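Local coordinates for protein KLLA0E02245p (Kluyveromyces lactis, PDB 4GPS) that removes the NAD cap whole from the 5' end of certain RNAs, also decaps methylguanosine-capped RNA, and degrades RNA as a metal-dependent 5'-3' exoribonuclease, at residues R182-D187 against L198-T203; P80-D85 against D375-I380; L101-A106 against Y164-K169; D187-P192 against M314-N319. All coordinates share one frame; numbering follows the deposited sequence.

Contact 1. Residues R182-D187 against L198-T203; sequences RHHIID and LSLLMT
D187 OD1 is held by a salt bridge to R313 of helix 305-319, and at the root of the same side chain D187 CB rests against L198 CD1 at 3.9 Å. L198 is turned with CG anti to its own N (chi1 171°), and this lets both methyls bear on the helix: CD2 lies 3.9 Å from D187 O, beside the carbonyl.

One turn earlier, H184 meets L200. The two side chains cross at a slant: L200 CD1 is 4.1 Å from H184 CB, and L200 CD2 comes within 4.0 Å of H184 CG, at the root of the imidazole. Across the whole interface, then, leucine methyls pad the flank of a helix, and the two leucines, alternate residues on the strand, both point at it. Strand 198-204 runs between strands 210-213 and 399-404 as their antiparallel partner. R182, on the same helix as H184, is salt-bridged to the metal ligand E293. Helix 182-190 packs on strands 198-204 and 210-213, where H184 and I185 touch I212, and I185 also reaches L275 of strand 273-285.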
# COMPACT_ATOMS: atom_id res chain seq x y z
N ARG A 182 -3.71 -0.83 -4.71
CA ARG A 182 -2.45 -0.89 -3.99
C ARG A 182 -2.38 -2.02 -2.95
O ARG A 182 -1.34 -2.66 -2.78
CB ARG A 182 -2.18 0.44 -3.30
CG ARG A 182 -0.85 0.46 -2.58
CD ARG A 182 -0.51 1.84 -2.10
NE ARG A 182 -1.55 2.27 -1.19
CZ ARG A 182 -1.48 3.39 -0.50
NH1 ARG A 182 -0.42 4.17 -0.61
NH2 ARG A 182 -2.49 3.72 0.29
N HIS A 183 -3.48 -2.26 -2.24
CA HIS A 183 -3.56 -3.30 -1.23
C HIS A 183 -3.00 -4.64 -1.70
O HIS A 183 -2.28 -5.31 -0.96
CB HIS A 183 -5.02 -3.49 -0.78
CG HIS A 183 -5.16 -4.15 0.55
ND1 HIS A 183 -5.10 -3.44 1.74
CD2 HIS A 183 -5.26 -5.45 0.90
CE1 HIS A 183 -5.15 -4.29 2.76
NE2 HIS A 183 -5.25 -5.52 2.27
N HIS A 184 -3.31 -5.05 -2.93
CA HIS A 184 -2.82 -6.34 -3.41
C HIS A 184 -1.36 -6.34 -3.79
O HIS A 184 -0.73 -7.39 -3.75
CB HIS A 184 -3.64 -6.86 -4.59
CG HIS A 184 -5.09 -6.97 -4.30
ND1 HIS A 184 -5.57 -7.51 -3.12
CD2 HIS A 184 -6.18 -6.55 -4.99
CE1 HIS A 184 -6.88 -7.41 -3.10
NE2 HIS A 184 -7.28 -6.83 -4.22
N ILE A 185 -0.83 -5.18 -4.19
CA ILE A 185 0.58 -5.15 -4.53
C ILE A 185 1.28 -5.26 -3.17
O ILE A 185 2.20 -6.05 -2.99
CB ILE A 185 0.98 -3.84 -5.28
CG1 ILE A 185 0.19 -3.70 -6.60
CG2 ILE A 185 2.44 -3.90 -5.63
CD1 ILE A 185 0.32 -4.93 -7.50
N ILE A 186 0.83 -4.51 -2.18
CA ILE A 186 1.44 -4.64 -0.89
C ILE A 186 1.37 -6.13 -0.42
O ILE A 186 2.39 -6.68 0.04
CB ILE A 186 0.75 -3.71 0.15
CG1 ILE A 186 1.04 -2.26 -0.21
CG2 ILE A 186 1.27 -3.98 1.57
CD1 ILE A 186 0.02 -1.30 0.35
N ASP A 187 0.21 -6.78 -0.54
CA ASP A 187 0.10 -8.17 -0.08
C ASP A 187 1.14 -9.08 -0.73
O ASP A 187 1.73 -9.92 -0.07
CB ASP A 187 -1.28 -8.81 -0.38
CG ASP A 187 -2.43 -8.21 0.45
OD1 ASP A 187 -2.22 -7.86 1.64
OD2 ASP A 187 -3.55 -8.12 -0.11
N LEU A 198 -1.04 -16.19 0.73
CA LEU A 198 -1.68 -15.20 -0.13
C LEU A 198 -2.48 -15.93 -1.19
O LEU A 198 -2.02 -16.94 -1.75
CB LEU A 198 -0.62 -14.32 -0.84
CG LEU A 198 -1.14 -13.36 -1.93
CD1 LEU A 198 -2.26 -12.50 -1.33
CD2 LEU A 198 -0.06 -12.45 -2.44
N SER A 199 -3.67 -15.41 -1.49
CA SER A 199 -4.51 -15.99 -2.51
C SER A 199 -5.15 -14.82 -3.26
O SER A 199 -5.78 -13.94 -2.66
CB SER A 199 -5.57 -16.86 -1.83
OG SER A 199 -6.42 -17.45 -2.79
N LEU A 200 -5.01 -14.82 -4.58
CA LEU A 200 -5.55 -13.72 -5.37
C LEU A 200 -5.99 -14.24 -6.73
O LEU A 200 -5.75 -15.40 -7.05
CB LEU A 200 -4.46 -12.63 -5.57
CG LEU A 200 -3.97 -11.77 -4.39
CD1 LEU A 200 -2.78 -10.88 -4.77
CD2 LEU A 200 -5.11 -10.93 -3.93
N LEU A 201 -6.62 -13.37 -7.52
CA LEU A 201 -7.05 -13.67 -8.88
C LEU A 201 -6.30 -12.73 -9.79
O LEU A 201 -6.16 -11.54 -9.50
CB LEU A 201 -8.55 -13.43 -9.05
CG LEU A 201 -9.48 -14.36 -8.29
CD1 LEU A 201 -10.89 -14.16 -8.85
CD2 LEU A 201 -9.05 -15.83 -8.43
N MET A 202 -5.81 -13.26 -10.90
CA MET A 202 -5.07 -12.45 -11.83
C MET A 202 -5.57 -12.82 -13.19
O MET A 202 -5.49 -13.99 -13.59
CB MET A 202 -3.57 -12.70 -11.68
CG MET A 202 -3.08 -12.19 -10.33
SD MET A 202 -1.31 -12.15 -10.01
CE MET A 202 -0.77 -11.52 -11.44
N THR A 203 -6.11 -11.82 -13.88
CA THR A 203 -6.68 -12.01 -15.19
C THR A 203 -5.82 -11.47 -16.32
O THR A 203 -5.48 -10.29 -16.34
CB THR A 203 -8.09 -11.31 -15.29
OG1 THR A 203 -8.99 -11.89 -14.33
CG2 THR A 203 -8.67 -11.48 -16.70

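Contact 2. Residues P80-D85 against D375-I380; sequences PKLLTD and DWFQHI
F377 and L82 make most of the apolar part of this contact. The phenyl ring leaves helix 370-393 with CG anti to the backbone N (chi1 175°) and reaches the loop with its CE1-CZ edge leading. L82 CB lies 3.9 Å from F377 CE1, and L83 comes in nearly at a right angle, its CD2 methyl 4.0 Å from F377 CZ near the ring plane. L82 also leans on W315 and I316 of helix 305-319, so the loop is wedged between two helices.

The polar part centres on the carbonyl of L82. Its O lies in the plane of the phenyl ring, 3.2 Å from F377 CE1, where it faces the weakly positive rim of C-H bonds. The same L82 O accepts from a water at 2.8 Å. That water, itself at the ring edge, probably accepts in turn from Q378 NE2, though the modelled 2.5 Å between that nitrogen and the water is too short to trust closely. Q378 NE2 also donates to L269 O, which helps to fix the amide. L82 N donates to N319 OD1, a further tie of the loop backbone, to helix 305-319.

The chemistry implies a greasy seam with a polar margin: two leucines meet the ring rim, while one buried carbonyl is satisfied by a water and probably eased by the aromatic C-H, joining the N-terminal loop to the helix without a direct hydrogen bond between the two.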
# COMPACT_ATOMS: atom_id res chain seq x y z
N PRO A 80 15.63 2.56 -0.97
CA PRO A 80 15.56 2.22 -2.39
C PRO A 80 14.17 2.60 -2.89
O PRO A 80 13.28 2.91 -2.09
CB PRO A 80 15.79 0.70 -2.38
CG PRO A 80 15.17 0.30 -1.09
CD PRO A 80 15.72 1.35 -0.15
N LYS A 81 13.97 2.64 -4.19
CA LYS A 81 12.63 2.95 -4.71
C LYS A 81 12.06 1.65 -5.29
O LYS A 81 12.79 0.90 -5.93
CB LYS A 81 12.69 4.05 -5.77
CG LYS A 81 12.55 5.46 -5.19
CD LYS A 81 12.49 6.50 -6.33
CE LYS A 81 12.81 7.93 -5.85
NZ LYS A 81 11.75 8.54 -4.98
N LEU A 82 10.79 1.36 -5.05
CA LEU A 82 10.22 0.14 -5.58
C LEU A 82 9.92 0.30 -7.07
O LEU A 82 10.14 -0.62 -7.86
CB LEU A 82 8.96 -0.24 -4.82
CG LEU A 82 9.22 -0.60 -3.35
CD1 LEU A 82 7.89 -0.88 -2.64
CD2 LEU A 82 10.16 -1.82 -3.25
N LEU A 83 9.44 1.48 -7.44
CA LEU A 83 9.10 1.78 -8.83
C LEU A 83 9.95 2.93 -9.34
O LEU A 83 10.39 3.77 -8.57
CB LEU A 83 7.62 2.14 -8.93
CG LEU A 83 6.67 0.98 -8.59
CD1 LEU A 83 5.23 1.49 -8.49
CD2 LEU A 83 6.82 -0.13 -9.67
N THR A 84 10.20 2.97 -10.64
CA THR A 84 10.96 4.08 -11.21
C THR A 84 10.02 4.89 -12.12
O THR A 84 9.12 4.34 -12.74
CB THR A 84 12.22 3.56 -11.98
OG1 THR A 84 11.84 2.49 -12.85
CG2 THR A 84 13.24 2.99 -11.02
N ASP A 85 10.23 6.21 -12.18
CA ASP A 85 9.39 7.10 -12.99
C ASP A 85 7.96 7.01 -12.52
O ASP A 85 7.03 7.05 -13.30
CB ASP A 85 9.45 6.75 -14.49
CG ASP A 85 10.84 6.96 -15.11
OD1 ASP A 85 11.65 7.77 -14.56
OD2 ASP A 85 11.12 6.32 -16.16
N ASP A 375 13.89 -6.94 -3.31
CA ASP A 375 14.39 -8.02 -4.17
C ASP A 375 13.27 -9.00 -4.49
O ASP A 375 13.12 -9.43 -5.66
CB ASP A 375 15.55 -8.78 -3.51
CG ASP A 375 16.83 -7.95 -3.40
OD1 ASP A 375 17.07 -7.04 -4.23
OD2 ASP A 375 17.60 -8.24 -2.46
N TRP A 376 12.49 -9.36 -3.46
CA TRP A 376 11.36 -10.27 -3.61
C TRP A 376 10.37 -9.70 -4.64
O TRP A 376 9.86 -10.43 -5.50
CB TRP A 376 10.65 -10.43 -2.28
CG TRP A 376 9.31 -11.07 -2.42
CD1 TRP A 376 8.10 -10.47 -2.24
CD2 TRP A 376 9.03 -12.44 -2.77
NE1 TRP A 376 7.09 -11.37 -2.46
CE2 TRP A 376 7.62 -12.58 -2.79
CE3 TRP A 376 9.83 -13.55 -3.09
CZ2 TRP A 376 6.99 -13.80 -3.10
CZ3 TRP A 376 9.20 -14.76 -3.40
CH2 TRP A 376 7.80 -14.87 -3.40
N PHE A 377 10.11 -8.40 -4.51
CA PHE A 377 9.22 -7.65 -5.39
C PHE A 377 9.62 -7.86 -6.86
O PHE A 377 8.79 -8.22 -7.69
CB PHE A 377 9.29 -6.16 -5.03
CG PHE A 377 8.51 -5.28 -5.95
CD1 PHE A 377 9.10 -4.16 -6.51
CD2 PHE A 377 7.15 -5.48 -6.14
CE1 PHE A 377 8.34 -3.25 -7.24
CE2 PHE A 377 6.37 -4.58 -6.87
CZ PHE A 377 6.97 -3.46 -7.41
N GLN A 378 10.90 -7.59 -7.16
CA GLN A 378 11.48 -7.74 -8.49
C GLN A 378 11.33 -9.17 -8.98
O GLN A 378 11.05 -9.39 -10.16
CB GLN A 378 12.98 -7.42 -8.48
CG GLN A 378 13.31 -5.92 -8.44
CD GLN A 378 12.80 -5.18 -9.68
OE1 GLN A 378 12.91 -5.68 -10.80
NE2 GLN A 378 12.24 -3.97 -9.48
N HIS A 379 11.51 -10.12 -8.06
CA HIS A 379 11.42 -11.55 -8.40
C HIS A 379 10.05 -12.10 -8.77
O HIS A 379 9.87 -12.50 -9.93
CB HIS A 379 12.01 -12.43 -7.28
CG HIS A 379 12.04 -13.89 -7.63
ND1 HIS A 379 13.01 -14.44 -8.45
CD2 HIS A 379 11.21 -14.91 -7.30
CE1 HIS A 379 12.77 -15.73 -8.60
NE2 HIS A 379 11.68 -16.04 -7.92
N ILE A 380 9.08 -12.15 -7.84
CA ILE A 380 7.77 -12.75 -8.17
C ILE A 380 7.05 -12.02 -9.24
O ILE A 380 6.27 -12.64 -9.94
CB ILE A 380 6.70 -12.84 -7.01
CG1 ILE A 380 7.10 -11.95 -5.87
CG2 ILE A 380 6.36 -14.30 -6.68
CD1 ILE A 380 6.63 -10.59 -6.11
O HOH W 1 12.19 -2.52 -7.48

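Contact 3. Residues L101-A106 against Y164-K169; sequences LLWNEA and YQRYEK
R166 extends its side chain from helix 156-167 across the face of W103, and the contact is easiest to follow outward along that arginine. CB points toward the strand and CG continues fully extended, handing over to CD, which is the first atom to press on the indole. CD sits 3.5 Å from the centroid of the six-membered ring of W103 and almost straight above it, only 7° off the normal, a CH-pi contact. The chain then bends at chi3 (107°, away from the usual staggered values), and NE passes above the ring-fusion side of the indole, 3.8 Å from W103 CD2.

What this joins is the antiparallel pair of strands 86-95 and 100-103 to helix 156-167, on the surface of the PD-(D/E)XK nuclease domain and away from the metal and substrate sites; W103 also rests on E162 and A163 of that helix.

Beyond the bend the guanidinium lies flat on the indole, planes 12° apart, with CZ 3.8 Å from the centroid of the five-membered ring in a cation-pi stack. NH1 goes furthest along the pyrrole side, 3.3 Å from W103 CD1. NH2 carries on outward past W103 CB and donates in the guanidinium plane to a water at 3.0 Å. The same water accepts a weak bond from N104 ND2 at 3.1 Å, while N104 OD1 takes the backbone N of N91 on strand 86-95.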
# COMPACT_ATOMS: atom_id res chain seq x y z
N LEU A 101 -18.23 9.58 -9.75
CA LEU A 101 -16.79 9.71 -9.63
C LEU A 101 -16.47 11.06 -10.25
O LEU A 101 -16.92 11.35 -11.36
CB LEU A 101 -16.07 8.63 -10.44
CG LEU A 101 -16.16 7.18 -10.00
CD1 LEU A 101 -15.54 6.30 -11.07
CD2 LEU A 101 -15.44 7.02 -8.66
N LEU A 102 -15.77 11.92 -9.52
CA LEU A 102 -15.38 13.20 -10.08
C LEU A 102 -13.89 13.06 -10.37
O LEU A 102 -13.09 12.84 -9.45
CB LEU A 102 -15.63 14.33 -9.08
CG LEU A 102 -17.09 14.40 -8.62
CD1 LEU A 102 -17.26 15.54 -7.63
CD2 LEU A 102 -17.98 14.61 -9.83
N TRP A 103 -13.51 13.19 -11.63
CA TRP A 103 -12.12 13.04 -11.99
C TRP A 103 -11.27 14.30 -11.99
O TRP A 103 -11.74 15.39 -12.32
CB TRP A 103 -11.98 12.41 -13.38
CG TRP A 103 -12.50 11.01 -13.47
CD1 TRP A 103 -13.78 10.63 -13.71
CD2 TRP A 103 -11.75 9.81 -13.25
NE1 TRP A 103 -13.88 9.27 -13.66
CE2 TRP A 103 -12.65 8.73 -13.38
CE3 TRP A 103 -10.41 9.53 -12.95
CZ2 TRP A 103 -12.25 7.40 -13.22
CZ3 TRP A 103 -10.01 8.23 -12.80
CH2 TRP A 103 -10.93 7.17 -12.93
N ASN A 104 -10.00 14.10 -11.61
CA ASN A 104 -8.99 15.13 -11.64
C ASN A 104 -9.36 16.54 -11.17
O ASN A 104 -9.62 16.74 -9.99
CB ASN A 104 -8.39 15.13 -13.05
CG ASN A 104 -7.83 13.75 -13.43
OD1 ASN A 104 -7.04 13.17 -12.68
ND2 ASN A 104 -8.25 13.23 -14.57
N GLU A 105 -9.37 17.51 -12.08
CA GLU A 105 -9.70 18.90 -11.72
C GLU A 105 -11.09 19.02 -11.09
O GLU A 105 -11.41 20.02 -10.47
CB GLU A 105 -9.60 19.83 -12.95
CG GLU A 105 -10.42 19.35 -14.15
CD GLU A 105 -10.43 20.36 -15.31
OE1 GLU A 105 -11.42 21.12 -15.46
OE2 GLU A 105 -9.44 20.39 -16.08
N ALA A 106 -11.90 17.98 -11.23
CA ALA A 106 -13.24 17.99 -10.65
C ALA A 106 -13.30 17.32 -9.29
O ALA A 106 -14.30 17.48 -8.58
CB ALA A 106 -14.23 17.30 -11.60
N TYR A 164 -8.41 2.43 -15.74
CA TYR A 164 -7.67 1.72 -16.78
C TYR A 164 -8.14 2.18 -18.15
O TYR A 164 -7.34 2.43 -19.04
CB TYR A 164 -7.91 0.22 -16.70
CG TYR A 164 -7.09 -0.57 -17.71
CD1 TYR A 164 -5.74 -0.84 -17.47
CD2 TYR A 164 -7.66 -1.03 -18.90
CE1 TYR A 164 -4.99 -1.54 -18.38
CE2 TYR A 164 -6.90 -1.73 -19.83
CZ TYR A 164 -5.56 -1.98 -19.56
OH TYR A 164 -4.80 -2.67 -20.45
N GLN A 165 -9.45 2.27 -18.32
CA GLN A 165 -10.00 2.71 -19.59
C GLN A 165 -9.51 4.13 -19.94
O GLN A 165 -9.24 4.42 -21.09
CB GLN A 165 -11.52 2.66 -19.50
CG GLN A 165 -12.28 3.51 -20.49
CD GLN A 165 -13.78 3.22 -20.44
OE1 GLN A 165 -14.21 2.09 -20.73
NE2 GLN A 165 -14.59 4.23 -20.07
N ARG A 166 -9.38 5.00 -18.94
CA ARG A 166 -8.95 6.36 -19.18
C ARG A 166 -7.48 6.50 -19.49
O ARG A 166 -7.07 7.48 -20.11
CB ARG A 166 -9.17 7.24 -17.96
CG ARG A 166 -10.49 7.84 -17.78
CD ARG A 166 -10.38 8.67 -16.51
NE ARG A 166 -10.36 10.11 -16.75
CZ ARG A 166 -11.46 10.86 -16.91
NH1 ARG A 166 -12.67 10.30 -16.85
NH2 ARG A 166 -11.33 12.16 -17.11
N TYR A 167 -6.68 5.55 -19.02
CA TYR A 167 -5.24 5.60 -19.20
C TYR A 167 -4.67 4.60 -20.18
O TYR A 167 -3.49 4.62 -20.49
CB TYR A 167 -4.57 5.38 -17.85
CG TYR A 167 -3.11 5.76 -17.80
CD1 TYR A 167 -2.73 7.10 -17.73
CD2 TYR A 167 -2.10 4.79 -17.86
CE1 TYR A 167 -1.38 7.47 -17.73
CE2 TYR A 167 -0.74 5.16 -17.85
CZ TYR A 167 -0.39 6.50 -17.78
OH TYR A 167 0.93 6.88 -17.76
N GLU A 168 -5.49 3.70 -20.69
CA GLU A 168 -4.99 2.65 -21.56
C GLU A 168 -4.19 3.09 -22.77
O GLU A 168 -3.19 2.48 -23.11
CB GLU A 168 -6.15 1.75 -21.97
CG GLU A 168 -6.41 1.68 -23.42
CD GLU A 168 -7.49 0.71 -23.67
OE1 GLU A 168 -7.22 -0.51 -23.52
OE2 GLU A 168 -8.62 1.16 -23.96
N LYS A 169 -4.67 4.12 -23.43
CA LYS A 169 -4.00 4.65 -24.59
C LYS A 169 -2.58 5.09 -24.25
O LYS A 169 -1.72 5.10 -25.12
CB LYS A 169 -4.79 5.85 -25.14
CG LYS A 169 -6.23 5.50 -25.44
CD LYS A 169 -6.87 6.43 -26.46
CE LYS A 169 -6.68 5.89 -27.88
NZ LYS A 169 -7.07 4.44 -27.95
O HOH W 2 -8.98 14.06 -17.50

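Contact 4. Residues D187-P192 against M314-N319; sequences DIIMCP and MWIQTN
I316 has CG1 anti to its carbonyl carbon (chi1 -61°) and an extended second torsion, which carries CD1 out toward helix 182-190, while CG2 lies anti to the backbone N. I189 takes the same shape, and the two side chains run antiparallel, side by side, so each end methyl lands on the other's branch. I189 CD1 touches I316 CG2 at 3.6 Å, and I316 CD1 lies 3.7 Å from I189 CG2.

M190 is folded instead, bent at both chi2 (-62°) and chi3 (-81°). The bends bring its sulfur against the same methyl, with M190 SD 3.6 Å from I316 CD1 and M190 CG 4.0 Å from it. I316 CD1 therefore meets two consecutive residues of the facing helix at once, while I189 is also packed by F377 from helix 370-393.

Q317, which probably binds substrate as in relatives, follows I316 directly on helix 305-319. All three touching residues are buried, and nothing polar passes between the two segments. The chemistry implies that this part of the helix pair is joined by apolar packing of methyls and a thioether, while the polar ties between the helices, D187 to R313 among them, fall outside this patch.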
# COMPACT_ATOMS: atom_id res chain seq x y z
N ASP A 187 0.21 -6.78 -0.54
CA ASP A 187 0.10 -8.17 -0.08
C ASP A 187 1.14 -9.08 -0.73
O ASP A 187 1.73 -9.92 -0.07
CB ASP A 187 -1.28 -8.81 -0.38
CG ASP A 187 -2.43 -8.21 0.45
OD1 ASP A 187 -2.22 -7.86 1.64
OD2 ASP A 187 -3.55 -8.12 -0.11
N ILE A 188 1.33 -8.93 -2.04
CA ILE A 188 2.27 -9.74 -2.75
C ILE A 188 3.70 -9.49 -2.29
O ILE A 188 4.46 -10.43 -2.16
CB ILE A 188 2.17 -9.48 -4.26
CG1 ILE A 188 0.87 -10.06 -4.79
CG2 ILE A 188 3.43 -10.06 -4.97
CD1 ILE A 188 0.38 -9.39 -6.08
N ILE A 189 4.07 -8.23 -2.04
CA ILE A 189 5.42 -7.94 -1.61
C ILE A 189 5.63 -8.47 -0.18
O ILE A 189 6.75 -8.86 0.18
CB ILE A 189 5.70 -6.41 -1.65
CG1 ILE A 189 5.61 -5.92 -3.08
CG2 ILE A 189 7.09 -6.09 -1.11
CD1 ILE A 189 5.35 -4.39 -3.17
N MET A 190 4.56 -8.51 0.61
CA MET A 190 4.64 -8.95 2.00
C MET A 190 4.75 -10.46 2.25
O MET A 190 5.03 -10.87 3.38
CB MET A 190 3.43 -8.41 2.78
CG MET A 190 3.56 -6.93 3.17
SD MET A 190 4.97 -6.54 4.30
CE MET A 190 4.20 -7.04 5.91
N CYS A 191 4.55 -11.29 1.23
CA CYS A 191 4.60 -12.75 1.42
C CYS A 191 5.75 -13.27 2.27
O CYS A 191 5.53 -13.97 3.24
CB CYS A 191 4.58 -13.48 0.06
SG CYS A 191 2.97 -13.34 -0.75
N PRO A 192 6.99 -12.90 1.96
CA PRO A 192 8.07 -13.43 2.81
C PRO A 192 8.14 -12.91 4.23
O PRO A 192 8.95 -13.38 5.04
CB PRO A 192 9.35 -13.14 2.02
CG PRO A 192 8.98 -12.04 1.10
CD PRO A 192 7.53 -12.24 0.75
N MET A 314 4.00 -0.23 6.02
CA MET A 314 3.85 1.22 5.97
C MET A 314 4.86 1.76 4.93
O MET A 314 4.53 2.57 4.05
CB MET A 314 4.19 1.76 7.36
CG MET A 314 3.50 2.96 7.81
SD MET A 314 3.81 3.23 9.60
CE MET A 314 2.52 2.16 10.34
N TRP A 315 6.10 1.33 5.07
CA TRP A 315 7.14 1.73 4.15
C TRP A 315 6.75 1.31 2.72
O TRP A 315 6.83 2.13 1.82
CB TRP A 315 8.46 1.06 4.55
CG TRP A 315 9.57 1.30 3.55
CD1 TRP A 315 10.34 2.43 3.42
CD2 TRP A 315 9.98 0.42 2.51
NE1 TRP A 315 11.18 2.31 2.36
CE2 TRP A 315 10.99 1.08 1.77
CE3 TRP A 315 9.58 -0.87 2.11
CZ2 TRP A 315 11.62 0.50 0.66
CZ3 TRP A 315 10.21 -1.45 0.99
CH2 TRP A 315 11.21 -0.76 0.29
N ILE A 316 6.34 0.06 2.51
CA ILE A 316 5.98 -0.38 1.15
C ILE A 316 4.82 0.46 0.65
O ILE A 316 4.80 0.86 -0.51
CB ILE A 316 5.51 -1.81 1.11
CG1 ILE A 316 6.64 -2.73 1.57
CG2 ILE A 316 5.05 -2.16 -0.32
CD1 ILE A 316 6.16 -4.11 1.92
N GLN A 317 3.88 0.74 1.54
CA GLN A 317 2.70 1.53 1.19
C GLN A 317 3.02 2.92 0.64
O GLN A 317 2.52 3.30 -0.41
CB GLN A 317 1.77 1.62 2.39
CG GLN A 317 0.65 2.58 2.24
CD GLN A 317 -0.07 2.84 3.57
OE1 GLN A 317 -0.88 3.76 3.67
NE2 GLN A 317 0.21 2.03 4.57
N THR A 318 3.86 3.69 1.31
CA THR A 318 4.16 5.01 0.80
C THR A 318 5.20 4.96 -0.29
O THR A 318 5.16 5.75 -1.24
CB THR A 318 4.58 5.99 1.90
OG1 THR A 318 5.61 5.41 2.69
CG2 THR A 318 3.38 6.33 2.78
N ASN A 319 6.11 3.99 -0.20
CA ASN A 319 7.14 3.89 -1.22
C ASN A 319 6.60 3.58 -2.62
O ASN A 319 7.27 3.87 -3.60
CB ASN A 319 8.19 2.85 -0.86
CG ASN A 319 9.46 3.05 -1.63
OD1 ASN A 319 9.77 2.31 -2.53
ND2 ASN A 319 10.19 4.09 -1.28

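From the N terminus, the loop 80-85 comes first and waits longest for its partner: contact 2 closes only at helix 370-393, so the other three contacts all fall within its span. Contact 3 closes early, tying strand 100-103 to helix 156-167 before contact 1 has opened. Contacts 1 and 4 then cross, since 182-187 and 187-192 open in turn on one helix and share D187, after which 198-203 closes contact 1 and 314-319 closes contact 4. Helix 182-190 is thus held between a strand and a second helix. Contacts 1, 2 and 4 touch one another; contact 3 stands apart, over 20 Å away centre to centre.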